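Local coordinates for cellulase (PDB 6XSO), which probably hydrolyses internal beta-1,4 linkages of cellulose and other plant polysaccharides as a broad-specificity endoglucanase of glycoside hydrolase family 5, subfamily 4, at residues Gln60-Ala74 against Met350-Phe363. Residues are numbered along the deposited sequence; the frame is centred on the assembly and turned at random. Where two conformers were deposited one is given.
Sequences QPVTKPELFKMMKEA and MGLSDGASRTMPSF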
loop_
_atom_site.group_PDB
_atom_site.type_symbol
_atom_site.label_atom_id
_atom_site.label_comp_id
_atom_site.label_asym_id
_atom_site.label_seq_id
_atom_site.Cartn_x
_atom_site.Cartn_y
_atom_site.Cartn_z
ATOM N N GLN A 60 -3.948 -8.369 16.512
ATOM C CA GLN A 60 -5.132 -7.588 16.193
ATOM C C GLN A 60 -6.368 -8.480 16.272
ATOM O O GLN A 60 -6.288 -9.690 16.042
ATOM C CB GLN A 60 -5.017 -7.006 14.794
ATOM C CG GLN A 60 -3.854 -6.043 14.608
ATOM C CD GLN A 60 -3.909 -4.832 15.523
ATOM O OE1 GLN A 60 -4.982 -4.330 15.851
ATOM N NE2 GLN A 60 -2.742 -4.365 15.947
ATOM N N PRO A 61 -7.517 -7.921 16.626
ATOM C CA PRO A 61 -8.745 -8.717 16.714
ATOM C C PRO A 61 -9.332 -8.988 15.335
ATOM O O PRO A 61 -8.963 -8.373 14.334
ATOM C CB PRO A 61 -9.679 -7.802 17.511
ATOM C CG PRO A 61 -9.240 -6.400 17.071
ATOM C CD PRO A 61 -7.745 -6.487 16.900
ATOM N N VAL A 62 -10.277 -9.932 15.303
ATOM C CA VAL A 62 -11.084 -10.133 14.104
ATOM C C VAL A 62 -11.804 -8.835 13.768
ATOM O O VAL A 62 -12.492 -8.251 14.613
ATOM C CB VAL A 62 -12.063 -11.298 14.310
ATOM C CG1 VAL A 62 -13.055 -11.381 13.158
ATOM C CG2 VAL A 62 -11.296 -12.620 14.438
ATOM N N THR A 63 -11.644 -8.379 12.528
ATOM C CA THR A 63 -12.125 -7.057 12.142
ATOM C C THR A 63 -13.650 -7.068 12.043
ATOM O O THR A 63 -14.254 -8.057 11.619
ATOM C CB THR A 63 -11.535 -6.694 10.788
ATOM O OG1 THR A 63 -10.094 -6.797 10.805
ATOM C CG2 THR A 63 -11.870 -5.256 10.374
ATOM N N LYS A 64 -14.275 -5.965 12.445
ATOM C CA LYS A 64 -15.719 -5.800 12.400
ATOM C C LYS A 64 -16.071 -4.539 11.630
ATOM O O LYS A 64 -15.269 -3.600 11.550
ATOM C CB LYS A 64 -16.322 -5.693 13.806
ATOM C CG LYS A 64 -16.239 -6.993 14.577
ATOM C CD LYS A 64 -17.061 -6.958 15.835
ATOM C CE LYS A 64 -16.437 -6.063 16.877
ATOM N NZ LYS A 64 -17.359 -5.934 18.046
ATOM N N PRO A 65 -17.295 -4.464 11.087
ATOM C CA PRO A 65 -17.607 -3.336 10.195
ATOM C C PRO A 65 -17.691 -2.000 10.905
ATOM O O PRO A 65 -17.459 -0.960 10.274
ATOM C CB PRO A 65 -18.939 -3.746 9.547
ATOM C CG PRO A 65 -19.518 -4.780 10.459
ATOM C CD PRO A 65 -18.329 -5.518 11.023
ATOM N N GLU A 66 -18.004 -1.999 12.198
ATOM C CA GLU A 66 -18.183 -0.745 12.915
ATOM C C GLU A 66 -16.902 0.076 12.941
ATOM O O GLU A 66 -16.959 1.313 12.942
ATOM C CB GLU A 66 -18.673 -1.055 14.324
ATOM C CG GLU A 66 -20.112 -1.548 14.393
ATOM C CD GLU A 66 -20.370 -2.955 13.844
ATOM O OE1 GLU A 66 -19.479 -3.852 13.890
ATOM O OE2 GLU A 66 -21.513 -3.156 13.379
ATOM N N LEU A 67 -15.745 -0.585 12.977
ATOM C CA LEU A 67 -14.475 0.130 12.917
ATOM C C LEU A 67 -14.447 1.125 11.761
ATOM O O LEU A 67 -13.942 2.242 11.903
ATOM C CB LEU A 67 -13.322 -0.867 12.760
ATOM C CG LEU A 67 -11.934 -0.292 12.514
ATOM C CD1 LEU A 67 -11.436 0.536 13.690
ATOM C CD2 LEU A 67 -10.956 -1.462 12.197
ATOM N N PHE A 68 -14.957 0.733 10.598
ATOM C CA PHE A 68 -14.863 1.601 9.430
ATOM C C PHE A 68 -15.928 2.689 9.437
ATOM O O PHE A 68 -15.679 3.774 8.900
ATOM C CB PHE A 68 -14.837 0.757 8.161
ATOM C CG PHE A 68 -13.666 -0.196 8.125
ATOM C CD1 PHE A 68 -12.365 0.282 8.158
ATOM C CD2 PHE A 68 -13.872 -1.560 8.147
ATOM C CE1 PHE A 68 -11.291 -0.595 8.153
ATOM C CE2 PHE A 68 -12.797 -2.436 8.146
ATOM C CZ PHE A 68 -11.516 -1.951 8.153
ATOM N N LYS A 69 -17.094 2.428 10.030
ATOM C CA LYS A 69 -18.046 3.506 10.300
ATOM C C LYS A 69 -17.380 4.589 11.129
ATOM O O LYS A 69 -17.506 5.783 10.828
ATOM C CB LYS A 69 -19.265 2.940 11.017
ATOM C CG LYS A 69 -20.355 3.972 11.396
ATOM C CD LYS A 69 -21.549 3.284 12.092
ATOM C CE LYS A 69 -22.664 4.269 12.472
ATOM N NZ LYS A 69 -22.156 5.218 13.488
ATOM N N MET A 70 -16.629 4.186 12.151
ATOM C CA MET A 70 -15.934 5.149 13.001
ATOM C C MET A 70 -14.884 5.926 12.214
ATOM O O MET A 70 -14.782 7.154 12.337
ATOM C CB MET A 70 -15.283 4.411 14.177
ATOM C CG MET A 70 -14.643 5.342 15.195
ATOM S SD MET A 70 -13.828 4.443 16.531
ATOM C CE MET A 70 -12.356 3.849 15.715
ATOM N N MET A 71 -14.077 5.226 11.411
ATOM C CA MET A 71 -13.065 5.903 10.603
ATOM C C MET A 71 -13.707 6.915 9.662
ATOM O O MET A 71 -13.245 8.058 9.543
ATOM C CB MET A 71 -12.266 4.865 9.806
ATOM C CG MET A 71 -11.323 4.050 10.659
ATOM S SD MET A 71 -9.882 5.028 11.139
ATOM C CE MET A 71 -9.190 3.962 12.409
ATOM N N LYS A 72 -14.780 6.513 8.985
ATOM C CA LYS A 72 -15.466 7.419 8.072
ATOM C C LYS A 72 -15.975 8.662 8.797
ATOM O O LYS A 72 -15.833 9.788 8.301
ATOM C CB LYS A 72 -16.629 6.678 7.407
ATOM C CG LYS A 72 -17.522 7.550 6.556
ATOM C CD LYS A 72 -16.915 7.918 5.233
ATOM C CE LYS A 72 -17.898 8.733 4.393
ATOM N NZ LYS A 72 -19.296 8.181 4.414
ATOM N N GLU A 73 -16.623 8.472 9.945
ATOM C CA GLU A 73 -17.178 9.601 10.688
ATOM C C GLU A 73 -16.104 10.534 11.225
ATOM O O GLU A 73 -16.385 11.721 11.455
ATOM C CB GLU A 73 -18.070 9.068 11.793
ATOM C CG GLU A 73 -19.329 8.460 11.213
ATOM C CD GLU A 73 -20.266 7.937 12.271
ATOM O OE1 GLU A 73 -20.075 8.281 13.464
ATOM O OE2 GLU A 73 -21.206 7.197 11.902
ATOM N N ALA A 74 -14.893 10.027 11.435
ATOM C CA ALA A 74 -13.770 10.862 11.849
ATOM C C ALA A 74 -13.140 11.606 10.688
ATOM O O ALA A 74 -12.240 12.417 10.912
ATOM C CB ALA A 74 -12.706 10.051 12.595
ATOM N N MET A 350 -1.275 2.174 10.774
ATOM C CA MET A 350 -1.729 1.647 12.069
ATOM C C MET A 350 -1.952 2.781 13.072
ATOM O O MET A 350 -2.406 3.875 12.714
ATOM C CB MET A 350 -0.789 0.545 12.535
ATOM C CG MET A 350 -0.842 -0.715 11.680
ATOM S SD MET A 350 0.137 -2.095 12.320
ATOM C CE MET A 350 -0.844 -2.585 13.733
ATOM N N GLY A 351 -1.674 2.523 14.341
ATOM C CA GLY A 351 -2.064 3.462 15.360
ATOM C C GLY A 351 -3.547 3.724 15.222
ATOM O O GLY A 351 -4.290 2.906 14.666
ATOM N N LEU A 352 -3.963 4.875 15.736
ATOM C CA LEU A 352 -5.316 5.425 15.674
ATOM C C LEU A 352 -6.330 4.574 16.424
ATOM O O LEU A 352 -6.877 5.034 17.431
ATOM C CB LEU A 352 -5.780 5.706 14.248
ATOM C CG LEU A 352 -4.856 6.559 13.377
ATOM C CD1 LEU A 352 -5.635 7.044 12.152
ATOM C CD2 LEU A 352 -4.203 7.735 14.084
ATOM N N SER A 353 -6.640 3.380 15.909
ATOM C CA SER A 353 -7.491 2.400 16.588
ATOM C C SER A 353 -6.787 1.059 16.457
ATOM O O SER A 353 -6.693 0.507 15.354
ATOM C CB SER A 353 -8.887 2.347 15.971
ATOM O OG SER A 353 -9.728 1.453 16.701
ATOM N N ASP A 354 -6.272 0.552 17.575
ATOM C CA ASP A 354 -5.334 -0.557 17.554
ATOM C C ASP A 354 -5.757 -1.622 18.545
ATOM O O ASP A 354 -6.234 -1.317 19.642
ATOM C CB ASP A 354 -3.926 -0.090 17.945
ATOM C CG ASP A 354 -2.888 -1.169 17.753
ATOM O OD1 ASP A 354 -2.596 -1.481 16.581
ATOM O OD2 ASP A 354 -2.366 -1.711 18.756
ATOM N N GLY A 355 -5.538 -2.872 18.176
ATOM C CA GLY A 355 -5.773 -3.935 19.125
ATOM C C GLY A 355 -7.228 -3.985 19.531
ATOM O O GLY A 355 -8.129 -3.776 18.716
ATOM N N ALA A 356 -7.465 -4.257 20.818
ATOM C CA ALA A 356 -8.831 -4.400 21.306
ATOM C C ALA A 356 -9.650 -3.128 21.118
ATOM O O ALA A 356 -10.885 -3.191 21.156
ATOM C CB ALA A 356 -8.812 -4.802 22.777
ATOM N N SER A 357 -8.995 -1.977 20.927
ATOM C CA SER A 357 -9.733 -0.738 20.701
ATOM C C SER A 357 -10.579 -0.832 19.440
ATOM O O SER A 357 -11.659 -0.236 19.361
ATOM C CB SER A 357 -8.775 0.450 20.615
ATOM O OG SER A 357 -8.120 0.660 21.859
ATOM N N ARG A 358 -10.110 -1.582 18.447
ATOM C CA ARG A 358 -10.866 -1.714 17.211
ATOM C C ARG A 358 -12.207 -2.400 17.424
ATOM O O ARG A 358 -13.153 -2.166 16.665
ATOM C CB ARG A 358 -10.046 -2.530 16.208
ATOM C CG ARG A 358 -8.798 -1.864 15.715
ATOM C CD ARG A 358 -8.095 -2.788 14.741
ATOM N NE ARG A 358 -6.851 -2.252 14.191
ATOM C CZ ARG A 358 -6.095 -2.930 13.331
ATOM N NH1 ARG A 358 -6.511 -4.130 12.929
ATOM N NH2 ARG A 358 -4.962 -2.420 12.868
ATOM N N THR A 359 -12.299 -3.286 18.413
ATOM C CA THR A 359 -13.514 -4.046 18.660
ATOM C C THR A 359 -14.599 -3.191 19.294
ATOM O O THR A 359 -15.784 -3.541 19.214
ATOM C CB THR A 359 -13.144 -5.230 19.554
ATOM O OG1 THR A 359 -11.988 -5.880 18.992
ATOM C CG2 THR A 359 -14.291 -6.217 19.670
ATOM N N MET A 360 -14.223 -2.051 19.875
ATOM C CA MET A 360 -15.201 -1.262 20.625
ATOM C C MET A 360 -16.290 -0.701 19.722
ATOM O O MET A 360 -17.480 -0.947 19.989
ATOM C CB MET A 360 -14.479 -0.212 21.475
ATOM C CG MET A 360 -13.727 -0.841 22.643
ATOM S SD MET A 360 -12.687 0.302 23.567
ATOM C CE MET A 360 -13.940 1.211 24.474
ATOM N N PRO A 361 -15.982 0.078 18.678
ATOM C CA PRO A 361 -14.676 0.608 18.283
ATOM C C PRO A 361 -14.378 1.936 18.977
ATOM O O PRO A 361 -15.299 2.650 19.353
ATOM C CB PRO A 361 -14.853 0.827 16.779
ATOM C CG PRO A 361 -16.290 1.277 16.676
ATOM C CD PRO A 361 -17.043 0.482 17.731
ATOM N N SER A 362 -13.087 2.261 19.079
ATOM C CA SER A 362 -12.655 3.475 19.753
ATOM C C SER A 362 -11.263 3.802 19.256
ATOM O O SER A 362 -10.486 2.900 18.934
ATOM C CB SER A 362 -12.607 3.261 21.268
ATOM O OG SER A 362 -12.190 4.418 21.969
ATOM N N PHE A 363 -10.954 5.095 19.195
ATOM C CA PHE A 363 -9.595 5.524 18.912
ATOM C C PHE A 363 -8.778 5.515 20.205
ATOM O O PHE A 363 -9.126 6.204 21.169
ATOM C CB PHE A 363 -9.573 6.943 18.325
ATOM C CG PHE A 363 -10.181 7.069 16.956
ATOM C CD1 PHE A 363 -9.492 6.692 15.824
ATOM C CD2 PHE A 363 -11.439 7.620 16.808
ATOM C CE1 PHE A 363 -10.058 6.822 14.577
ATOM C CE2 PHE A 363 -12.002 7.761 15.554
ATOM C CZ PHE A 363 -11.310 7.363 14.446
HETATM O O HOH W 1 -8.794 -5.818 13.252
HETATM O O HOH W 2 -12.552 -5.914 16.146
HETATM O O HOH W 3 -12.878 -4.119 14.236
HETATM O O HOH W 4 -17.901 -3.227 16.732
#
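Met-70 runs out from its helix with CG anti to the backbone N (chi1 -175°) and bends only at its last torsion (chi3 75°), which puts the methyl over the centre of the Phe-363 ring, CE lying 3.7 Å from the centroid. CE makes a CH-pi contact, and SD, 4.2 Å from the Phe-363 ring centroid over the same face, a Met-aromatic one. Met-71 bends at chi2 instead and brings its sulfur to the ring edge, while Ala-74 CB touches Phe-363 CZ at 3.5 Å. Towards the helix start, Pro-361, which follows a cis peptide bond, packs against Leu-67 and Met-70.

The other end is polar. Gln-60 OE1 accepts a hydrogen bond from Gly-355 N (2.8 Å), and its NE2 donates to Asp-354 OD1 from above the carboxylate plane. The same OE1 lies over the guanidinium face, 3.1 Å from Arg-358 CZ; NE and NH1 are near but poorly angled, so no hydrogen bond forms with either. Arg-358, extended from CG to NE, spends its N-H groups in other directions: NE on Ser-353 O, NH1 on Thr-38 OG1 and a water shared with Pro-61 O and Thr-63 OG1, NH2 on Gly-36 O. Lys-64 NZ donates a hydrogen bond to Thr-359 O, in the carbonyl plane on a lone pair.

Thus the loop leaving the eighth strand, 345-349, packs on helix 66-73 and the segment before it, beside the first strand, 31-34, where the TIM barrel of family 5 closes.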